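Local structure of RsfP (Uncultured bacterium, 4GLJ) at residues Y83-T87 with L88-Y92; T199-P202 with E203-L206; K37-P41 with Y42-S46; F61-R64 with H65-H69; Q251-K254 with Q255-L259. The protein probably catalyses the phosphate-dependent cleavage of methylthioadenosine, as a methylthioadenosine phosphorylase of the purine nucleoside phosphorylase superfamily, and binds the dye rhodamine B. All coordinates share one frame; numbering follows the deposited sequence.

Along the chain the order is contact 3, contact 4, contact 1, contact 2, contact 5, all within one phosphorylase-family domain built on a mixed sheet. Contact 3 is the loop between strands 33-36 and 49-54 and packs on contact 1, the end of helix 78-87, their centres 12 Å apart. Contact 4 leaves strand 57-63 and contact 2 opens helix 200-209; their centres lie 16 Å apart, yet a salt bridge from Arg-64 to Glu-203 joins them and both hold the same phosphate. A probable hydrogen bond from Ser-46 to the carbonyl of Arg-64 joins contact 3 to contact 4. Contact 5, on helix 237-263, stands apart, its centre 27 Å from that of contact 3. The anion site is thus assembled from segments distant in sequence.

Contact 1: Y83-T87 with L88-Y92; sequences YALKT and LGVRY
Leu-85 meets both Leu-88 and Val-90 where helix 78-87 runs out, and this buried side is the close-packed one. Val-90 turns its CG2 back over the last turn, to 3.3 Å from the carbonyl O of Leu-85 and 4.1 Å from Leu-85 CB. With chi1 at 169°, CG1 lies opposite the backbone N, which leaves CG2 as the branch that faces the helix. The two leucines touch more lightly, methyl to methyl, CD2 of Leu-85 being 4.4 Å from CD1 of Leu-88. Beneath them strand 16-20 takes Leu-85 and Val-90, while Leu-88 rests on Ile-49 and Ile-38.

The other side is looser and wetter. Thr-87 is exposed, but its OG1 turns back to donate to Ala-84 O at 2.7 Å, a bond within the helix. Lys-86 sends its chain outward; NZ is bonded to Ala-210 O and also to a water, 2.8 Å away, which in turn donates to Val-90 O.

Backbone bonds close the end. Gly-89 N donates to Lys-86 O at 2.9 Å, and Val-90 N reaches Leu-85 O in a weak 3.3 Å bond. Gly-89 has a phi of 87°, where a CB would collide with the carbonyl oxygen of Leu-88. Positive phi, bonds back into the last turn and the apolar touch of Leu-85 with Val-90 make this a Schellman motif, leading the chain from helix 78-87 into strand 92-101.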
# COMPACT_ATOMS: atom_id res chain seq x y z
N TYR A 83 1.23 19.98 -12.20
CA TYR A 83 0.91 20.36 -13.56
C TYR A 83 0.84 21.91 -13.67
O TYR A 83 1.37 22.55 -14.62
CB TYR A 83 -0.44 19.79 -14.01
CG TYR A 83 -0.67 19.88 -15.53
CD1 TYR A 83 -0.32 18.82 -16.38
CD2 TYR A 83 -1.22 21.03 -16.13
CE1 TYR A 83 -0.53 18.90 -17.77
CE2 TYR A 83 -1.43 21.13 -17.52
CZ TYR A 83 -1.07 20.04 -18.32
OH TYR A 83 -1.23 20.12 -19.70
N ALA A 84 0.17 22.53 -12.71
CA ALA A 84 0.06 24.01 -12.70
C ALA A 84 1.45 24.70 -12.69
O ALA A 84 1.67 25.67 -13.40
CB ALA A 84 -0.79 24.43 -11.50
N LEU A 85 2.40 24.16 -11.93
CA LEU A 85 3.72 24.80 -11.79
C LEU A 85 4.45 24.58 -13.11
O LEU A 85 5.10 25.49 -13.61
CB LEU A 85 4.50 24.20 -10.62
CG LEU A 85 3.94 24.52 -9.23
CD1 LEU A 85 4.75 23.83 -8.14
CD2 LEU A 85 3.91 26.05 -8.97
N LYS A 86 4.33 23.37 -13.68
CA LYS A 86 4.78 23.19 -15.07
C LYS A 86 4.27 24.21 -16.07
O LYS A 86 5.06 24.72 -16.87
CB LYS A 86 4.47 21.75 -15.57
CG LYS A 86 5.17 21.50 -16.90
CD LYS A 86 6.70 21.45 -16.66
CE LYS A 86 7.36 21.10 -18.02
NZ LYS A 86 8.84 20.86 -17.88
N THR A 87 2.99 24.56 -16.04
CA THR A 87 2.47 25.54 -16.97
C THR A 87 3.09 26.93 -16.77
O THR A 87 3.09 27.75 -17.69
CB THR A 87 0.93 25.69 -16.94
OG1 THR A 87 0.52 26.34 -15.72
CG2 THR A 87 0.23 24.33 -17.11
N LEU A 88 3.67 27.18 -15.60
CA LEU A 88 4.29 28.51 -15.36
C LEU A 88 5.74 28.52 -15.86
O LEU A 88 6.42 29.53 -15.82
CB LEU A 88 4.22 28.83 -13.84
CG LEU A 88 2.81 29.13 -13.29
CD1 LEU A 88 2.74 29.19 -11.76
CD2 LEU A 88 2.36 30.47 -13.89
N GLY A 89 6.24 27.35 -16.26
CA GLY A 89 7.62 27.19 -16.72
C GLY A 89 8.62 26.91 -15.63
O GLY A 89 9.83 27.08 -15.80
N VAL A 90 8.14 26.45 -14.48
CA VAL A 90 9.01 26.20 -13.34
C VAL A 90 9.96 25.07 -13.71
O VAL A 90 9.56 24.04 -14.27
CB VAL A 90 8.15 25.80 -12.10
CG1 VAL A 90 8.98 25.25 -10.94
CG2 VAL A 90 7.30 27.02 -11.68
N ARG A 91 11.23 25.29 -13.42
CA ARG A 91 12.29 24.35 -13.71
C ARG A 91 12.85 23.82 -12.39
O ARG A 91 13.51 22.79 -12.37
CB ARG A 91 13.39 25.09 -14.49
CG ARG A 91 12.88 25.57 -15.86
CD ARG A 91 13.85 26.53 -16.53
NE ARG A 91 15.17 25.93 -16.60
CZ ARG A 91 16.28 26.48 -16.16
NH1 ARG A 91 16.31 27.69 -15.65
NH2 ARG A 91 17.38 25.78 -16.25
N TYR A 92 12.59 24.56 -11.31
CA TYR A 92 13.12 24.16 -9.98
C TYR A 92 12.05 24.28 -8.94
O TYR A 92 11.41 25.29 -8.85
CB TYR A 92 14.29 25.02 -9.50
CG TYR A 92 15.48 25.09 -10.50
CD1 TYR A 92 16.44 24.06 -10.58
CD2 TYR A 92 15.56 26.14 -11.42
CE1 TYR A 92 17.50 24.12 -11.48
CE2 TYR A 92 16.61 26.23 -12.37
CZ TYR A 92 17.57 25.23 -12.37
OH TYR A 92 18.60 25.32 -13.27
O HOH W 1 9.92 23.22 -16.71

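Contact 2: T199-P202 with E203-L206; sequences TNMP and EAKL. With PO4 (phosphate ion), chain D.
Met-201 and Lys-205 touch across the first turn of helix 200-209, a helix N-terminus that opens through a cis peptide bond before Pro-202 and has a phosphate bound just ahead of it.

The apolar contacts come first. The thioether of Met-201 crosses the lysine chain at about a right angle, SD lying 3.6 Å from Lys-205 CG; a bend at chi2 (-75°) brings the sulfur back over the helix. Pro-202 and Leu-206 lie side by side and point the same way, with ring atom CG 3.8 Å from CD1 of the leucine. Tyr-78 of helix 78-87 packs against both.

Two backbone bonds carry the helix: Ala-204 N to Asn-200 O at 2.8 Å, and Leu-206 N to Pro-202 O at 3.0 Å, the latter almost straight at 172°.

The polar ends look elsewhere. Lys-205 NZ forms a salt bridge with Asp-119, and Glu-203 bonds through OE1 to Tyr-214 and through OE2 to Arg-64, so the buried carboxylate has a partner at each oxygen. Asn-200 bonds through OD1 to Thr-216 and Ser-95 and through ND2 to Ser-97 OG, which fixes the rotation of the amide.

Within this helix start, Thr-199 supplies the phosphate contact, beside Ser-22 N, Ala-98 N, Arg-64 and His-65. A valine here would remove the hydroxyl and would probably cost the anion one of its donors, the Asn-200 amide losing a weak acceptor but keeping Ser-97. That amide's ND2 donates weakly to Thr-199 OG1 at 2.9 Å, while OG1 itself donates to phosphate O3 over a very short 2.5 Å.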
# COMPACT_ATOMS: atom_id res chain seq x y z
N THR A 199 3.82 13.93 2.80
CA THR A 199 3.41 14.69 1.58
C THR A 199 4.38 14.63 0.36
O THR A 199 3.93 14.93 -0.78
CB THR A 199 3.22 16.22 1.91
OG1 THR A 199 4.45 16.71 2.50
CG2 THR A 199 2.11 16.42 2.86
N ASN A 200 5.67 14.32 0.57
CA ASN A 200 6.60 14.50 -0.54
C ASN A 200 6.54 13.37 -1.58
O ASN A 200 7.13 13.50 -2.66
CB ASN A 200 8.02 14.81 -0.01
CG ASN A 200 8.11 16.28 0.53
OD1 ASN A 200 9.10 16.94 0.30
ND2 ASN A 200 6.99 16.84 1.08
N MET A 201 5.75 12.33 -1.31
CA MET A 201 5.30 11.38 -2.34
C MET A 201 3.79 11.49 -2.42
O MET A 201 3.13 11.44 -1.39
CB MET A 201 5.73 9.94 -2.00
CG MET A 201 7.23 9.70 -2.13
SD MET A 201 7.63 9.60 -3.91
CE MET A 201 9.38 9.22 -3.85
N PRO A 202 3.20 11.63 -3.62
CA PRO A 202 3.86 11.37 -4.92
C PRO A 202 4.46 12.64 -5.54
O PRO A 202 4.91 12.57 -6.66
CB PRO A 202 2.68 10.87 -5.79
CG PRO A 202 1.54 11.71 -5.26
CD PRO A 202 1.73 11.67 -3.75
N GLU A 203 4.52 13.73 -4.77
CA GLU A 203 4.99 15.06 -5.31
C GLU A 203 6.35 14.92 -5.99
O GLU A 203 6.51 15.42 -7.12
CB GLU A 203 5.07 16.06 -4.17
CG GLU A 203 4.82 17.50 -4.50
CD GLU A 203 4.80 18.34 -3.24
OE1 GLU A 203 5.91 18.57 -2.67
OE2 GLU A 203 3.69 18.71 -2.74
N ALA A 204 7.29 14.16 -5.38
CA ALA A 204 8.63 14.00 -6.01
C ALA A 204 8.57 13.22 -7.35
O ALA A 204 9.32 13.53 -8.30
CB ALA A 204 9.67 13.35 -5.07
N LYS A 205 7.73 12.16 -7.39
CA LYS A 205 7.54 11.36 -8.62
C LYS A 205 6.95 12.25 -9.76
O LYS A 205 7.35 12.15 -10.92
CB LYS A 205 6.57 10.17 -8.31
CG LYS A 205 7.26 9.09 -7.45
CD LYS A 205 6.25 7.97 -7.13
CE LYS A 205 7.09 6.82 -6.53
NZ LYS A 205 6.24 5.73 -5.89
N LEU A 206 5.90 12.96 -9.44
CA LEU A 206 5.20 13.80 -10.40
C LEU A 206 6.12 14.93 -10.93
O LEU A 206 6.12 15.21 -12.13
CB LEU A 206 3.91 14.38 -9.76
CG LEU A 206 2.91 13.22 -9.43
CD1 LEU A 206 1.78 13.69 -8.50
CD2 LEU A 206 2.30 12.61 -10.72
P PO4 D . 3.84 19.00 5.13
O1 PO4 D . 2.97 18.55 6.26
O2 PO4 D . 4.67 20.09 5.75
O3 PO4 D . 4.61 17.79 4.73
O4 PO4 D . 3.05 19.56 3.95

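Contact 3: K37-P41 with Y42-S46; sequences KIETP and YGEPS
The hydroxyl of Thr-40 is gripped from two directions by the turn that follows it. OG1 accepts from Tyr-42 N at 2.9 Å and donates to Gly-43 O at 2.8 Å, arriving in the carbonyl plane on a lone pair. It can do both because chi1 of 84° sets OG1 between the backbone N and the carbonyl carbon, facing the returning chain. The main chain adds Gly-43 N to Thr-40 O at 3.1 Å, which closes a type I beta turn. A valine in this position would probably leave Tyr-42 N and Gly-43 O without these partners, and the turn with its backbone bond as the main tie.

Pro-41 lies over one face of the Tyr-42 ring, its CB 4.1 Å above the plane and displaced toward the rim. Farther back, Pro-45 CD packs against Ile-38 O at 3.3 Å. Glu-39 and Glu-44 run side by side with OE1 and OE2 4.1 Å apart, carboxylate planes turned by 45°. Lys-37 is near Glu-44 but makes its salt bridge with Asp-48. The paired acids would probably disfavour each other's charge, an effect the nearby lysine and surrounding solvent are likely to ease, whereas the turn rests on its own backbone bond, reinforced by the threonine hydroxyl.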
# COMPACT_ATOMS: atom_id res chain seq x y z
N LYS A 37 -5.09 31.79 -10.69
CA LYS A 37 -5.88 30.57 -10.63
C LYS A 37 -5.55 29.85 -11.92
O LYS A 37 -5.67 30.42 -12.99
CB LYS A 37 -7.39 30.87 -10.56
CG LYS A 37 -8.22 29.69 -10.03
CD LYS A 37 -9.73 29.98 -10.05
CE LYS A 37 -10.20 30.64 -8.75
NZ LYS A 37 -9.61 29.91 -7.58
N ILE A 38 -5.04 28.64 -11.82
CA ILE A 38 -4.63 27.88 -12.99
C ILE A 38 -5.61 26.70 -13.09
O ILE A 38 -5.80 26.00 -12.10
CB ILE A 38 -3.17 27.44 -12.84
CG1 ILE A 38 -2.27 28.68 -12.84
CG2 ILE A 38 -2.80 26.46 -13.96
CD1 ILE A 38 -0.83 28.43 -12.47
N GLU A 39 -6.23 26.48 -14.25
CA GLU A 39 -7.02 25.28 -14.48
C GLU A 39 -6.07 24.19 -14.96
O GLU A 39 -5.06 24.49 -15.63
CB GLU A 39 -8.10 25.53 -15.51
CG GLU A 39 -9.01 26.74 -15.24
CD GLU A 39 -10.17 26.44 -14.27
OE1 GLU A 39 -9.93 25.74 -13.24
OE2 GLU A 39 -11.31 26.91 -14.54
N THR A 40 -6.26 22.95 -14.52
CA THR A 40 -5.45 21.89 -15.08
C THR A 40 -6.37 20.73 -15.49
O THR A 40 -7.55 20.67 -15.06
CB THR A 40 -4.34 21.35 -14.15
OG1 THR A 40 -4.90 20.36 -13.28
CG2 THR A 40 -3.56 22.47 -13.34
N PRO A 41 -5.83 19.81 -16.31
CA PRO A 41 -6.61 18.61 -16.61
C PRO A 41 -6.86 17.72 -15.38
O PRO A 41 -7.68 16.79 -15.47
CB PRO A 41 -5.73 17.88 -17.65
CG PRO A 41 -4.89 18.96 -18.27
CD PRO A 41 -4.58 19.86 -17.10
N TYR A 42 -6.25 18.03 -14.24
CA TYR A 42 -6.39 17.25 -12.99
C TYR A 42 -7.18 18.03 -11.95
O TYR A 42 -7.15 17.69 -10.79
CB TYR A 42 -4.99 16.87 -12.42
CG TYR A 42 -4.27 16.15 -13.49
CD1 TYR A 42 -3.33 16.81 -14.27
CD2 TYR A 42 -4.56 14.83 -13.79
CE1 TYR A 42 -2.72 16.17 -15.33
CE2 TYR A 42 -3.93 14.19 -14.85
CZ TYR A 42 -3.00 14.91 -15.61
OH TYR A 42 -2.33 14.34 -16.65
N GLY A 43 -7.88 19.06 -12.39
CA GLY A 43 -8.67 19.88 -11.51
C GLY A 43 -7.82 20.98 -10.93
O GLY A 43 -6.77 21.33 -11.49
N GLU A 44 -8.28 21.54 -9.81
CA GLU A 44 -7.66 22.72 -9.26
C GLU A 44 -6.50 22.38 -8.35
O GLU A 44 -6.54 21.40 -7.58
CB GLU A 44 -8.69 23.53 -8.47
CG GLU A 44 -9.94 23.84 -9.28
CD GLU A 44 -10.77 24.96 -8.66
OE1 GLU A 44 -11.30 24.72 -7.54
OE2 GLU A 44 -10.89 26.06 -9.27
N PRO A 45 -5.44 23.22 -8.39
CA PRO A 45 -4.37 23.11 -7.40
C PRO A 45 -4.90 23.38 -6.01
O PRO A 45 -6.07 23.83 -5.91
CB PRO A 45 -3.39 24.24 -7.77
CG PRO A 45 -3.74 24.54 -9.18
CD PRO A 45 -5.22 24.33 -9.32
N SER A 46 -4.06 23.15 -4.98
CA SER A 46 -4.47 23.27 -3.60
C SER A 46 -4.98 24.67 -3.28
O SER A 46 -5.87 24.79 -2.47
CB SER A 46 -3.33 23.00 -2.69
OG SER A 46 -2.85 21.70 -2.75
O HOH W 2 -7.92 26.24 -10.57

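Contact 4: F61-R64 with H65-H69; sequences FLTR and HGQGH. With RHB (N-[9-(2-carboxyphenyl)-6-(diethylamino)-3H-xanthen-3-ylidene]-N-ethylethanaminium), chain B; PO4 (phosphate ion), chain D.
The imidazole of His-65, which follows directly on Arg-64, has His-69 over one face and the phosphate at its edge. CE1 of His-69 sits 3.4 Å above the His-65 plane, displaced toward the rim, and His-65 CG stands likewise over the His-69 ring. At the edge, the phosphorus lies in the imidazole plane, and NE2 donates to O4 at 2.8 Å and, weakly, to O1 at 3.3 Å. Leu-71 O takes the ND1 side, fixing the ring's rotation. The rhodamine comes in obliquely, an ethyl carbon C23 lying 3.5 Å from His-65 CE1.

Arg-64 presents its guanidinium edge to the same anion, NH1 donating to O4 at 2.8 Å. Its chain leaves the backbone fully extended (chi1 -179°) and bends only at chi3, which lays CD and NH1 alongside the phosphate. Glu-203, as a second-shell acid, positions the group. Ser-22 N, Ala-98 N and Thr-199 OG1 add further donors to the same anion.

Underneath, the chain turns sharply: Gly-66 N bonds to Thr-63 O at 3.2 Å, closing a type I beta turn straight after strand 57-63. The turn has Arg-64 and His-65 at its two middle positions, and both give N-H bonds to O4. Such a cluster suits an anion, and it is consistent with the phosphate-binding site of a phosphorylase, beside a pocket that here accepts the dye.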
# COMPACT_ATOMS: atom_id res chain seq x y z
N PHE A 61 4.73 30.51 -5.34
CA PHE A 61 4.56 29.95 -3.99
C PHE A 61 3.21 29.22 -3.99
O PHE A 61 2.17 29.81 -4.39
CB PHE A 61 4.55 31.02 -2.86
CG PHE A 61 4.33 30.39 -1.50
CD1 PHE A 61 5.37 29.66 -0.87
CD2 PHE A 61 3.06 30.42 -0.87
CE1 PHE A 61 5.16 29.02 0.36
CE2 PHE A 61 2.85 29.76 0.36
CZ PHE A 61 3.90 29.09 0.98
N LEU A 62 3.23 27.95 -3.62
CA LEU A 62 1.98 27.13 -3.60
C LEU A 62 1.88 26.57 -2.15
O LEU A 62 2.83 25.95 -1.68
CB LEU A 62 2.09 26.01 -4.62
CG LEU A 62 0.92 25.00 -4.64
CD1 LEU A 62 -0.38 25.80 -4.55
CD2 LEU A 62 0.94 24.23 -5.95
N THR A 63 0.78 26.84 -1.45
CA THR A 63 0.55 26.27 -0.10
C THR A 63 -0.00 24.92 -0.31
O THR A 63 -1.13 24.81 -0.76
CB THR A 63 -0.53 27.04 0.66
OG1 THR A 63 -0.16 28.41 0.63
CG2 THR A 63 -0.56 26.56 2.09
N ARG A 64 0.78 23.88 0.02
CA ARG A 64 0.34 22.54 -0.24
C ARG A 64 -1.06 22.15 0.37
O ARG A 64 -1.90 21.46 -0.29
CB ARG A 64 1.47 21.59 0.31
CG ARG A 64 1.12 20.17 0.06
CD ARG A 64 2.18 19.23 0.59
NE ARG A 64 3.51 19.39 -0.03
CZ ARG A 64 4.63 19.80 0.56
NH1 ARG A 64 4.63 20.26 1.81
NH2 ARG A 64 5.78 19.84 -0.15
N HIS A 65 -1.30 22.58 1.60
CA HIS A 65 -2.55 22.21 2.32
C HIS A 65 -3.70 23.13 2.10
O HIS A 65 -4.76 22.89 2.64
CB HIS A 65 -2.30 22.06 3.81
CG HIS A 65 -1.40 20.90 4.15
ND1 HIS A 65 -1.82 19.63 4.16
CD2 HIS A 65 -0.02 20.85 4.38
CE1 HIS A 65 -0.80 18.79 4.48
NE2 HIS A 65 0.31 19.54 4.58
N GLY A 66 -3.51 24.12 1.22
CA GLY A 66 -4.48 25.18 0.93
C GLY A 66 -4.55 26.24 2.00
O GLY A 66 -3.97 26.09 3.09
N GLN A 67 -5.31 27.31 1.74
CA GLN A 67 -5.54 28.29 2.78
C GLN A 67 -6.28 27.71 3.98
O GLN A 67 -7.18 26.85 3.87
CB GLN A 67 -6.18 29.58 2.23
CG GLN A 67 -5.62 30.85 2.91
CD GLN A 67 -4.10 30.79 3.16
OE1 GLN A 67 -3.64 30.61 4.32
NE2 GLN A 67 -3.31 30.90 2.08
N GLY A 68 -5.79 28.09 5.15
CA GLY A 68 -6.38 27.64 6.38
C GLY A 68 -6.00 26.24 6.69
O GLY A 68 -6.60 25.63 7.59
N HIS A 69 -4.98 25.69 6.00
CA HIS A 69 -4.64 24.28 6.17
C HIS A 69 -5.88 23.43 6.03
O HIS A 69 -6.15 22.59 6.87
CB HIS A 69 -3.97 24.02 7.50
CG HIS A 69 -3.06 22.82 7.51
ND1 HIS A 69 -3.51 21.54 7.37
CD2 HIS A 69 -1.67 22.74 7.59
CE1 HIS A 69 -2.44 20.68 7.43
NE2 HIS A 69 -1.32 21.43 7.57
O2 RHB B . -2.90 21.36 14.68
C26 RHB B . -2.78 20.62 15.67
C19 RHB B . -1.84 19.46 15.66
C14 RHB B . -0.89 19.17 14.69
C15 RHB B . -0.09 18.05 14.86
C16 RHB B . -0.22 17.21 15.95
C17 RHB B . -1.16 17.49 16.90
C18 RHB B . -1.96 18.62 16.75
C9 RHB B . -0.59 19.94 13.43
C8 RHB B . 0.10 19.18 12.35
C13 RHB B . 0.43 17.84 12.48
C12 RHB B . 1.07 17.13 11.46
C11 RHB B . 1.37 17.75 10.27
N1 RHB B . 2.07 17.08 9.24
C35 RHB B . 3.10 16.33 9.97
C36 RHB B . 3.66 17.28 11.02
C22 RHB B . 1.34 16.23 8.25
C23 RHB B . 0.91 17.07 7.04
C10 RHB B . 1.07 19.10 10.16
C7 RHB B . 0.43 19.81 11.17
O1 RHB B . 0.13 21.13 11.00
C1 RHB B . -0.49 21.91 11.94
C2 RHB B . -0.87 21.39 13.17
C6 RHB B . -0.74 23.24 11.64
C5 RHB B . -1.37 24.07 12.54
C4 RHB B . -1.75 23.57 13.77
C3 RHB B . -1.51 22.23 14.09
N2 RHB B . -1.58 25.42 12.19
C24 RHB B . -2.54 25.56 11.08
C25 RHB B . -2.25 26.86 10.35
C33 RHB B . -1.99 26.21 13.37
C34 RHB B . -1.60 27.66 13.14
O3 RHB B . -3.41 20.85 16.73
P PO4 D . 3.84 19.00 5.13
O1 PO4 D . 2.97 18.55 6.26
O2 PO4 D . 4.67 20.09 5.75
O3 PO4 D . 4.61 17.79 4.73
O4 PO4 D . 3.05 19.56 3.95

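Contact 5: Q251-K254 with Q255-L259; sequences QVIK and QAVAL
Ile-253 and Val-257 sit one turn apart on helix 237-263, and their side chains cross at a slant. The branches that meet are the two CG2 methyls, 4.2 Å from each other. In Val-257, chi1 of 169° puts CG1 opposite the backbone N and turns CG2 back down the helix, so that this methyl also rests 3.3 Å from the carbonyl O of Ile-253. The same carbonyl accepts Val-257 N at 2.8 Å in a nearly straight bond (170°), and the valine is thereby held to Ile-253 by both backbone and side chain.

On another flank the two glutamines are joined through water. Gln-255 has its CG 3.5 Å from Gln-251 O, and its chain folds at chi2 (-55°) to bring NE2 back toward the preceding turn. There a water accepts from Gln-255 NE2 at 3.1 Å and donates to both Gln-251 O and Gln-251 OE1. It bridges the two amides, which do not bond directly.

Ala-256, on the buried side, keeps only a methyl against the turn before, with CB 3.5 Å from Val-252 O.

The helix presents these flanks to different neighbours. Val-257 packs on Val-57 and Val-59 of strand 57-63 and on Ile-16 of strand 16-20, where Ile-253 reaches Ile-18. Ala-256 and Gln-255 meet Ala-154 of helix 145-157, leaving the helix seated between the central sheet and that second helix.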
# COMPACT_ATOMS: atom_id res chain seq x y z
N GLN A 251 13.92 32.26 5.81
CA GLN A 251 15.30 32.78 5.60
C GLN A 251 16.12 31.89 4.69
O GLN A 251 16.82 32.35 3.75
CB GLN A 251 16.05 33.03 6.93
CG GLN A 251 15.29 33.86 7.93
CD GLN A 251 14.72 35.11 7.30
OE1 GLN A 251 15.41 35.80 6.52
NE2 GLN A 251 13.46 35.42 7.63
N VAL A 252 15.92 30.57 4.87
CA VAL A 252 16.63 29.63 4.04
C VAL A 252 16.19 29.72 2.58
O VAL A 252 17.05 29.72 1.69
CB VAL A 252 16.50 28.17 4.59
CG1 VAL A 252 17.29 27.22 3.66
CG2 VAL A 252 17.02 28.10 6.06
N ILE A 253 14.88 29.74 2.34
CA ILE A 253 14.28 29.91 1.01
C ILE A 253 14.82 31.20 0.36
O ILE A 253 15.20 31.19 -0.84
CB ILE A 253 12.72 29.97 1.15
CG1 ILE A 253 12.13 28.57 1.41
CG2 ILE A 253 12.01 30.64 -0.01
CD1 ILE A 253 10.72 28.73 2.01
N LYS A 254 14.82 32.32 1.09
CA LYS A 254 15.40 33.58 0.53
C LYS A 254 16.79 33.34 -0.06
O LYS A 254 17.05 33.63 -1.23
CB LYS A 254 15.39 34.73 1.57
CG LYS A 254 14.08 35.46 1.52
CD LYS A 254 13.90 36.60 2.54
CE LYS A 254 13.29 36.06 3.82
NZ LYS A 254 12.51 37.10 4.54
N GLN A 255 17.66 32.72 0.72
CA GLN A 255 19.02 32.39 0.29
C GLN A 255 19.07 31.39 -0.87
O GLN A 255 19.88 31.56 -1.78
CB GLN A 255 19.84 31.87 1.46
CG GLN A 255 20.09 32.87 2.60
CD GLN A 255 20.74 34.18 2.16
OE1 GLN A 255 21.52 34.25 1.22
NE2 GLN A 255 20.35 35.24 2.81
N ALA A 256 18.17 30.38 -0.85
CA ALA A 256 18.15 29.36 -1.87
C ALA A 256 17.65 29.88 -3.21
O ALA A 256 18.24 29.56 -4.24
CB ALA A 256 17.26 28.15 -1.42
N VAL A 257 16.63 30.74 -3.19
CA VAL A 257 16.15 31.32 -4.42
C VAL A 257 17.31 32.13 -5.09
O VAL A 257 17.59 32.00 -6.30
CB VAL A 257 14.92 32.22 -4.17
CG1 VAL A 257 14.61 33.03 -5.42
CG2 VAL A 257 13.68 31.42 -3.73
N ALA A 258 18.05 32.86 -4.26
CA ALA A 258 19.18 33.64 -4.78
C ALA A 258 20.19 32.73 -5.49
O ALA A 258 20.60 33.02 -6.61
CB ALA A 258 19.83 34.48 -3.68
N LEU A 259 20.55 31.62 -4.87
CA LEU A 259 21.53 30.73 -5.45
C LEU A 259 21.05 30.04 -6.71
O LEU A 259 21.85 29.83 -7.64
CB LEU A 259 21.95 29.69 -4.41
CG LEU A 259 22.75 30.33 -3.27
CD1 LEU A 259 22.89 29.41 -2.05
CD2 LEU A 259 24.12 30.80 -3.73
O HOH W 3 18.00 34.80 4.84